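Local structure of cerato-platanin-like protein (Moniliophthora perniciosa, 3SUM) at residues W3-D8 with H49-P54; D9-D14 with S19-S24; A56-G61 with N85-G90. The protein is of unknown function but belongs to the cerato-platanins, small fungal proteins with a double-psi beta-barrel, several of which elicit plant defence responses. All coordinates share one frame; numbering follows the deposited sequence.

Contact 1: W3-D8 with H49-P54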
loop_
_atom_site.group_PDB
_atom_site.type_symbol
_atom_site.label_atom_id
_atom_site.label_comp_id
_atom_site.label_asym_id
_atom_site.label_seq_id
_atom_site.Cartn_x
_atom_site.Cartn_y
_atom_site.Cartn_z
ATOM N N TRP A 3 9.232 2.053 11.148
ATOM C CA TRP A 3 8.654 2.419 9.856
ATOM C C TRP A 3 7.940 3.728 9.986
ATOM O O TRP A 3 7.309 3.983 11.018
ATOM C CB TRP A 3 7.696 1.312 9.306
ATOM C CG TRP A 3 8.385 0.045 8.650
ATOM C CD1 TRP A 3 8.658 -1.153 9.244
ATOM C CD2 TRP A 3 8.807 -0.075 7.296
ATOM N NE1 TRP A 3 9.197 -2.017 8.346
ATOM C CE2 TRP A 3 9.293 -1.379 7.129
ATOM C CE3 TRP A 3 8.716 0.769 6.169
ATOM C CZ2 TRP A 3 9.729 -1.845 5.921
ATOM C CZ3 TRP A 3 9.220 0.307 4.957
ATOM C CH2 TRP A 3 9.723 -0.985 4.854
ATOM N N LEU A 4 8.078 4.571 8.961
ATOM C CA LEU A 4 7.362 5.865 8.822
ATOM C C LEU A 4 6.343 5.694 7.703
ATOM O O LEU A 4 6.543 4.909 6.764
ATOM C CB LEU A 4 8.317 7.012 8.366
ATOM C CG LEU A 4 9.471 7.378 9.297
ATOM C CD1 LEU A 4 10.153 8.638 8.721
ATOM C CD2 LEU A 4 8.916 7.717 10.665
ATOM N N ILE A 5 5.251 6.463 7.765
ATOM C CA ILE A 5 4.411 6.514 6.593
ATOM C C ILE A 5 4.131 8.012 6.304
ATOM O O ILE A 5 3.973 8.825 7.235
ATOM C CB ILE A 5 3.116 5.752 6.796
ATOM C CG1 ILE A 5 2.332 5.705 5.448
ATOM C CG2 ILE A 5 2.313 6.297 8.060
ATOM C CD1 ILE A 5 1.516 4.509 5.275
ATOM N N LYS A 6 4.083 8.355 5.048
ATOM C CA LYS A 6 3.749 9.696 4.602
ATOM C C LYS A 6 2.675 9.438 3.561
ATOM O O LYS A 6 2.454 8.313 3.149
ATOM C CB LYS A 6 4.963 10.315 3.874
ATOM C CG LYS A 6 6.073 10.687 4.919
ATOM C CD LYS A 6 7.388 11.032 4.115
ATOM C CE LYS A 6 8.627 11.233 5.007
ATOM N NZ LYS A 6 8.394 12.479 5.864
ATOM N N TRP A 7 1.965 10.486 3.198
ATOM C CA TRP A 7 0.928 10.318 2.246
ATOM C C TRP A 7 1.222 11.125 0.992
ATOM O O TRP A 7 1.923 12.140 1.009
ATOM C CB TRP A 7 -0.452 10.633 2.864
ATOM C CG TRP A 7 -0.643 12.045 3.393
ATOM C CD1 TRP A 7 -0.507 12.450 4.674
ATOM C CD2 TRP A 7 -1.031 13.184 2.643
ATOM N NE1 TRP A 7 -0.798 13.779 4.765
ATOM C CE2 TRP A 7 -1.082 14.262 3.518
ATOM C CE3 TRP A 7 -1.298 13.401 1.276
ATOM C CZ2 TRP A 7 -1.446 15.577 3.106
ATOM C CZ3 TRP A 7 -1.676 14.684 0.865
ATOM C CH2 TRP A 7 -1.730 15.763 1.768
ATOM N N ASP A 8 0.590 10.682 -0.074
ATOM C CA ASP A 8 0.781 11.242 -1.413
ATOM C C ASP A 8 -0.421 10.785 -2.211
ATOM O O ASP A 8 -0.701 9.594 -2.343
ATOM C CB ASP A 8 2.075 10.670 -2.060
ATOM C CG ASP A 8 2.446 11.290 -3.419
ATOM O OD1 ASP A 8 1.624 11.814 -4.138
ATOM O OD2 ASP A 8 3.612 11.095 -3.838
ATOM N N HIS A 49 -5.365 1.083 -1.428
ATOM C CA HIS A 49 -4.568 0.870 -0.234
ATOM C C HIS A 49 -3.177 0.513 -0.697
ATOM O O HIS A 49 -2.779 -0.616 -0.554
ATOM C CB HIS A 49 -5.219 -0.284 0.555
ATOM C CG HIS A 49 -6.269 0.256 1.462
ATOM N ND1 HIS A 49 -6.608 -0.319 2.673
ATOM C CD2 HIS A 49 -6.968 1.420 1.385
ATOM C CE1 HIS A 49 -7.497 0.447 3.288
ATOM N NE2 HIS A 49 -7.751 1.499 2.525
ATOM N N PHE A 50 -2.532 1.511 -1.290
ATOM C CA PHE A 50 -1.297 1.322 -2.017
ATOM C C PHE A 50 -0.195 2.159 -1.405
ATOM O O PHE A 50 -0.427 3.239 -0.953
ATOM C CB PHE A 50 -1.486 1.801 -3.457
ATOM C CG PHE A 50 -2.247 0.852 -4.327
ATOM C CD1 PHE A 50 -2.507 -0.443 -3.908
ATOM C CD2 PHE A 50 -2.715 1.270 -5.564
ATOM C CE1 PHE A 50 -3.225 -1.336 -4.748
ATOM C CE2 PHE A 50 -3.416 0.404 -6.424
ATOM C CZ PHE A 50 -3.643 -0.914 -6.011
ATOM N N VAL A 51 1.050 1.649 -1.477
ATOM C CA VAL A 51 2.134 2.368 -0.932
ATOM C C VAL A 51 3.337 2.232 -1.851
ATOM O O VAL A 51 3.452 1.289 -2.620
ATOM C CB VAL A 51 2.610 1.830 0.471
ATOM C CG1 VAL A 51 1.546 2.089 1.603
ATOM C CG2 VAL A 51 2.920 0.328 0.390
ATOM N N ALA A 52 4.180 3.245 -1.797
ATOM C CA ALA A 52 5.563 3.076 -2.288
ATOM C C ALA A 52 6.362 2.618 -1.129
ATOM O O ALA A 52 6.125 3.031 -0.021
ATOM C CB ALA A 52 6.102 4.443 -2.781
ATOM N N ALA A 53 7.395 1.816 -1.363
ATOM C CA ALA A 53 8.200 1.338 -0.266
ATOM C C ALA A 53 9.537 0.973 -0.866
ATOM O O ALA A 53 9.681 0.888 -2.124
ATOM C CB ALA A 53 7.524 0.124 0.386
ATOM N N PRO A 54 10.540 0.787 -0.006
ATOM C CA PRO A 54 11.861 0.665 -0.569
ATOM C C PRO A 54 12.047 -0.697 -1.176
ATOM O O PRO A 54 11.590 -1.689 -0.623
ATOM C CB PRO A 54 12.794 0.750 0.665
ATOM C CG PRO A 54 11.989 1.233 1.739
ATOM C CD PRO A 54 10.545 0.961 1.455
#

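Contact 2: D9-D14 with S19-S24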
loop_
_atom_site.group_PDB
_atom_site.type_symbol
_atom_site.label_atom_id
_atom_site.label_comp_id
_atom_site.label_asym_id
_atom_site.label_seq_id
_atom_site.Cartn_x
_atom_site.Cartn_y
_atom_site.Cartn_z
ATOM N N ASP A 9 -1.039 11.767 -2.851
ATOM C CA ASP A 9 -2.181 11.595 -3.702
ATOM C C ASP A 9 -1.915 10.663 -4.854
ATOM O O ASP A 9 -2.836 9.985 -5.322
ATOM C CB ASP A 9 -2.531 12.989 -4.261
ATOM C CG ASP A 9 -3.796 12.977 -5.122
ATOM O OD1 ASP A 9 -4.887 12.975 -4.499
ATOM O OD2 ASP A 9 -3.672 13.002 -6.378
ATOM N N LYS A 10 -0.645 10.554 -5.295
ATOM C CA LYS A 10 -0.320 9.646 -6.399
ATOM C C LYS A 10 -0.945 8.257 -6.238
ATOM O O LYS A 10 -1.429 7.631 -7.173
ATOM C CB LYS A 10 1.235 9.446 -6.497
ATOM C CG LYS A 10 1.607 8.557 -7.672
ATOM C CD LYS A 10 3.189 8.472 -7.793
ATOM C CE LYS A 10 3.663 7.636 -8.988
ATOM N NZ LYS A 10 5.214 7.312 -9.001
ATOM N N PHE A 11 -0.853 7.720 -5.027
ATOM C CA PHE A 11 -1.247 6.328 -4.781
ATOM C C PHE A 11 -2.755 6.129 -4.644
ATOM O O PHE A 11 -3.215 5.017 -4.430
ATOM C CB PHE A 11 -0.464 5.857 -3.584
ATOM C CG PHE A 11 0.982 6.056 -3.831
ATOM C CD1 PHE A 11 1.599 5.369 -4.879
ATOM C CD2 PHE A 11 1.717 6.964 -3.077
ATOM C CE1 PHE A 11 2.988 5.604 -5.183
ATOM C CE2 PHE A 11 3.074 7.204 -3.352
ATOM C CZ PHE A 11 3.728 6.503 -4.402
ATOM N N GLN A 12 -3.507 7.198 -4.802
ATOM C CA GLN A 12 -4.952 6.959 -4.946
ATOM C C GLN A 12 -5.466 7.643 -6.192
ATOM O O GLN A 12 -6.687 7.952 -6.312
ATOM C CB GLN A 12 -5.740 7.391 -3.700
ATOM C CG GLN A 12 -5.643 8.821 -3.319
ATOM C CD GLN A 12 -6.436 9.086 -2.101
ATOM O OE1 GLN A 12 -6.401 8.297 -1.155
ATOM N NE2 GLN A 12 -7.255 10.166 -2.132
ATOM N N ASN A 13 -4.540 7.856 -7.104
ATOM C CA ASN A 13 -4.907 8.420 -8.406
ATOM C C ASN A 13 -5.208 7.314 -9.371
ATOM O O ASN A 13 -4.307 6.805 -10.024
ATOM C CB ASN A 13 -3.806 9.333 -8.926
ATOM C CG ASN A 13 -4.235 10.103 -10.190
ATOM O OD1 ASN A 13 -5.203 9.724 -10.885
ATOM N ND2 ASN A 13 -3.523 11.201 -10.482
ATOM N N ASP A 14 -6.510 6.980 -9.485
ATOM C CA ASP A 14 -6.978 5.856 -10.235
ATOM C C ASP A 14 -6.602 6.016 -11.687
ATOM O O ASP A 14 -6.458 5.004 -12.391
ATOM C CB ASP A 14 -8.481 5.670 -10.104
ATOM C CG ASP A 14 -9.239 6.938 -10.367
ATOM O OD1 ASP A 14 -9.815 7.044 -11.455
ATOM O OD2 ASP A 14 -9.212 7.846 -9.504
ATOM N N SER A 19 2.457 2.466 -15.700
ATOM C CA SER A 19 3.844 2.727 -16.134
ATOM C C SER A 19 4.499 3.772 -15.241
ATOM O O SER A 19 5.728 3.870 -15.163
ATOM C CB SER A 19 3.837 3.215 -17.572
ATOM O OG SER A 19 3.458 4.609 -17.572
ATOM N N GLU A 20 3.686 4.571 -14.549
ATOM C CA GLU A 20 4.199 5.617 -13.723
ATOM C C GLU A 20 4.758 5.176 -12.360
ATOM O O GLU A 20 5.247 6.003 -11.610
ATOM C CB GLU A 20 3.099 6.650 -13.476
ATOM C CG GLU A 20 2.592 7.301 -14.764
ATOM C CD GLU A 20 3.463 8.485 -15.185
ATOM O OE1 GLU A 20 4.406 8.890 -14.441
ATOM O OE2 GLU A 20 3.224 9.017 -16.276
ATOM N N PHE A 21 4.788 3.872 -12.110
ATOM C CA PHE A 21 5.127 3.310 -10.807
ATOM C C PHE A 21 6.250 2.356 -11.042
ATOM O O PHE A 21 6.276 1.664 -12.056
ATOM C CB PHE A 21 3.914 2.511 -10.305
ATOM C CG PHE A 21 2.719 3.384 -10.095
ATOM C CD1 PHE A 21 2.541 4.049 -8.904
ATOM C CD2 PHE A 21 1.860 3.663 -11.168
ATOM C CE1 PHE A 21 1.484 4.927 -8.726
ATOM C CE2 PHE A 21 0.780 4.540 -10.994
ATOM C CZ PHE A 21 0.591 5.192 -9.805
ATOM N N LYS A 22 7.157 2.288 -10.098
ATOM C CA LYS A 22 8.345 1.472 -10.333
ATOM C C LYS A 22 8.057 0.024 -10.172
ATOM O O LYS A 22 8.966 -0.780 -10.348
ATOM C CB LYS A 22 9.420 1.949 -9.354
ATOM C CG LYS A 22 9.977 3.320 -9.872
ATOM C CD LYS A 22 10.959 3.948 -8.893
ATOM C CE LYS A 22 11.743 5.089 -9.627
ATOM N NZ LYS A 22 12.421 5.925 -8.607
ATOM N N CYS A 23 6.817 -0.344 -9.822
ATOM C CA CYS A 23 6.428 -1.743 -9.782
ATOM C C CYS A 23 5.549 -2.110 -10.989
ATOM O O CYS A 23 4.748 -2.995 -10.900
ATOM C CB CYS A 23 5.674 -2.069 -8.479
ATOM S SG CYS A 23 6.760 -1.931 -7.056
ATOM N N SER A 24 5.652 -1.362 -12.075
ATOM C CA SER A 24 4.713 -1.500 -13.215
ATOM C C SER A 24 4.577 -2.956 -13.698
ATOM O O SER A 24 3.483 -3.412 -14.063
ATOM C CB SER A 24 5.128 -0.489 -14.314
ATOM O OG SER A 24 6.450 -0.764 -14.738
#

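Contact 3: A56-G61 with N85-G90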
loop_
_atom_site.group_PDB
_atom_site.type_symbol
_atom_site.label_atom_id
_atom_site.label_comp_id
_atom_site.label_asym_id
_atom_site.label_seq_id
_atom_site.Cartn_x
_atom_site.Cartn_y
_atom_site.Cartn_z
ATOM N N ALA A 56 14.169 -4.059 -1.825
ATOM C CA ALA A 56 15.005 -4.929 -0.975
ATOM C C ALA A 56 14.264 -5.152 0.275
ATOM O O ALA A 56 14.045 -6.285 0.620
ATOM C CB ALA A 56 16.463 -4.399 -0.704
ATOM N N GLN A 57 13.811 -4.094 0.919
ATOM C CA GLN A 57 12.967 -4.303 2.116
ATOM C C GLN A 57 11.570 -4.797 1.788
ATOM O O GLN A 57 10.945 -5.461 2.638
ATOM C CB GLN A 57 12.769 -3.026 2.910
ATOM C CG GLN A 57 13.892 -2.425 3.540
ATOM C CD GLN A 57 13.405 -1.392 4.569
ATOM O OE1 GLN A 57 13.369 -0.229 4.244
ATOM N NE2 GLN A 57 13.102 -1.818 5.806
ATOM N N THR A 58 11.085 -4.465 0.597
ATOM C CA THR A 58 9.717 -4.868 0.162
ATOM C C THR A 58 9.795 -5.257 -1.310
ATOM O O THR A 58 10.566 -4.648 -2.083
ATOM C CB THR A 58 8.686 -3.706 0.272
ATOM O OG1 THR A 58 9.040 -2.671 -0.675
ATOM C CG2 THR A 58 8.774 -3.104 1.699
ATOM N N GLU A 59 8.970 -6.241 -1.695
ATOM C CA GLU A 59 8.905 -6.689 -3.061
ATOM C C GLU A 59 7.730 -6.026 -3.718
ATOM O O GLU A 59 6.740 -5.652 -3.035
ATOM C CB GLU A 59 8.749 -8.208 -3.143
ATOM C CG GLU A 59 10.012 -8.947 -2.667
ATOM C CD GLU A 59 11.289 -8.548 -3.505
ATOM O OE1 GLU A 59 11.238 -8.645 -4.766
ATOM O OE2 GLU A 59 12.311 -8.081 -2.898
ATOM N N CYS A 60 7.899 -5.766 -5.015
ATOM C CA CYS A 60 6.841 -5.178 -5.806
ATOM C C CYS A 60 5.619 -6.057 -5.682
ATOM O O CYS A 60 5.696 -7.251 -5.856
ATOM C CB CYS A 60 7.246 -5.054 -7.266
ATOM S SG CYS A 60 8.197 -3.504 -7.433
ATOM N N GLY A 61 4.484 -5.448 -5.407
ATOM C CA GLY A 61 3.255 -6.236 -5.305
ATOM C C GLY A 61 3.076 -6.925 -3.980
ATOM O O GLY A 61 2.006 -7.527 -3.762
ATOM N N ASN A 85 12.834 2.088 5.433
ATOM C CA ASN A 85 11.801 2.121 6.439
ATOM C C ASN A 85 10.736 3.165 6.184
ATOM O O ASN A 85 10.050 3.578 7.123
ATOM C CB ASN A 85 12.436 2.355 7.809
ATOM C CG ASN A 85 13.448 1.254 8.157
ATOM O OD1 ASN A 85 13.197 0.082 7.916
ATOM N ND2 ASN A 85 14.543 1.636 8.748
ATOM N N LEU A 86 10.537 3.522 4.933
ATOM C CA LEU A 86 9.536 4.524 4.625
ATOM C C LEU A 86 8.429 3.919 3.721
ATOM O O LEU A 86 8.722 3.333 2.695
ATOM C CB LEU A 86 10.159 5.713 3.889
ATOM C CG LEU A 86 9.125 6.759 3.390
ATOM C CD1 LEU A 86 8.268 7.441 4.516
ATOM C CD2 LEU A 86 9.820 7.903 2.569
ATOM N N PHE A 87 7.159 4.048 4.130
ATOM C CA PHE A 87 6.061 3.849 3.214
ATOM C C PHE A 87 5.497 5.206 2.821
ATOM O O PHE A 87 5.427 6.132 3.660
ATOM C CB PHE A 87 4.933 3.108 3.929
ATOM C CG PHE A 87 5.229 1.691 4.196
ATOM C CD1 PHE A 87 5.226 0.758 3.161
ATOM C CD2 PHE A 87 5.510 1.279 5.485
ATOM C CE1 PHE A 87 5.502 -0.567 3.413
ATOM C CE2 PHE A 87 5.776 -0.041 5.758
ATOM C CZ PHE A 87 5.793 -0.960 4.746
ATOM N N VAL A 88 5.055 5.321 1.571
ATOM C CA VAL A 88 4.304 6.494 1.191
ATOM C C VAL A 88 2.976 5.970 0.712
ATOM O O VAL A 88 2.921 5.276 -0.288
ATOM C CB VAL A 88 4.966 7.340 0.116
ATOM C CG1 VAL A 88 4.011 8.586 -0.191
ATOM C CG2 VAL A 88 6.340 7.851 0.657
ATOM N N GLY A 89 1.884 6.358 1.357
ATOM C CA GLY A 89 0.650 5.709 0.976
ATOM C C GLY A 89 -0.354 6.725 0.437
ATOM O O GLY A 89 -0.198 7.938 0.540
ATOM N N GLY A 90 -1.405 6.207 -0.144
ATOM C CA GLY A 90 -2.487 7.031 -0.632
ATOM C C GLY A 90 -3.040 7.823 0.498
ATOM O O GLY A 90 -3.057 7.381 1.623
#

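Contact 1: W3-D8 with H49-P54
W3 and I5 meet P54 and V51 across the width of another strand: strands 4-7 and 50-52 run in opposed senses, and strand 86-89 lies between them, parallel to the first and antiparallel to the second. No backbone hydrogen bond joins the two segments directly; side chains reaching past the middle strand do the work. The indole of W3 carries the larger share. Its CG stands beside the backbone N, anti to the carbonyl carbon (chi1 -78°), which swings the six-membered ring out to P54. There the proline presents its CD to the rim of the indole, close to the ring plane, 3.8 Å from W3 CZ3. The two side chains come from opposite directions, and the touch is purely apolar. W3 also stacks on F87 of the middle strand.

I5 makes the second, looser touch. With CG1 anti to the backbone N (chi1 -174°), its outer methyl CD1 reaches V51 CG1 at 4.4 Å, a distance of light packing. V94 and L93 of helix 91-97 pack against I5 and V51 respectively, and both residues also touch F87, so these small overlaps belong to a larger buried apolar cluster. Side chains converging from strands that are not immediate neighbours are what is expected of the interior of a closed sheet, here the double-psi beta-barrel of the cerato-platanins.

Contact 2: D9-D14 with S19-S24
The ammonium of K10 is held by two oxygens: NZ donates to the backbone O of E20 at 2.9 Å, and also forms a salt bridge with D79 OD2 from strand 71-79. The bond to E20 O arrives at a C=O...N angle of 148°, with the nitrogen tilted 27° from the carbonyl plane. The carboxylate of E20 itself stays apart, K10 NZ and E20 OE1 being 5.7 Å from each other, so that this acid can add at most a longer-range electrostatic pull.

K10 gets there fully stretched. CG lies anti to the backbone N (chi1 -178°) and every later torsion is extended too, laying the aliphatic chain alongside F21, whose side chain runs past it in the opposite direction. K10 CE comes obliquely within 3.5 Å of F21 CE1. Nearer the backbone, K10 CG lies 3.8 Å from the same F21 CE1. Residues 9-11 form a short 3-10 turn, with Q12 N bonded to D9 O, and its start is fixed by an Asx turn in which D8 OD1 accepts from K10 N. Across from it, F21 to S24 make a type I beta turn that leads into helix 24-28, with C23 as N-cap and disulfide-linked to C60.

F11 completes the aromatic part. Its CE1 meets the edge of the F21 ring, near that ring's plane, 3.9 Å from F21 CE1. One face of F11 is covered by K10 CB, 4.1 Å above its centre, which probably limits how far the ring can tilt. D79 is shared: its OD2 pairs with K10 NZ, while its OD1 accepts from K22 N, and the side chains of F11 and F21 both touch D79.

Contact 3: A56-G61 with N85-G90
Q57 grips N85 with both ends of its amide. Its CG stands beside the backbone N, anti to the carbonyl carbon (chi1 -66°), and the chain beyond is extended, carrying the amide across to N85. OE1 accepts the backbone N-H of N85 at 2.7 Å in a nearly straight bond (N-H...O 167°), lying in the carbonyl plane on a lone pair. NE2 gives a hydrogen to N85 OD1 at 2.8 Å, but this donor sits well above the plane of the asparagine carbonyl and uses no lone pair directly. The mismatch fits the two amides standing almost at right angles, their planes 81° apart. Cutting Q57 back to an alanine would remove both bonds, and the N85 main-chain N-H and OD1 would probably lose these partners, the asparagine amide being freer to turn.

Behind this pair, T58 CG2 lies 4.5 Å from F87 CE1, a loose apolar touch. The hydroxyl OG1 of T58 is hydrogen-bonded to P54 O, which probably helps hold the methyl in place. N85 has left-handed backbone angles and so turns the chain just ahead of strand 86-89.

Farther out, W3 packs on Q57. Strand 86-89 itself is hydrogen-bonded between strands 4-7 and 50-52 and runs into helix 91-97 through G90 as N-cap, while the loop 56-61 leads on to strand 63-68, whose W64 touches T58 and whose L66 touches F87.

Contacts 1 and 3 share strand 86-89: it is the spacer between the two segments of contact 1 and one side of contact 3, probably hydrogen-bonded on its two flanks, G89 N to K6 O and V88 O to A52 N. Contact 1 is buried and wholly apolar; contact 3 is half buried, joining a polar amide pair at the start of strand 86-89 to a small apolar touch. Contact 2 lies nearer the surface, about 12 Å between centres from contact 1, and mixes a charged group with aromatic packing. F11 ties it inward, its CZ 3.5 Å from A52 CB, and the C23-C60 disulfide couples its second segment to the loop of contact 3.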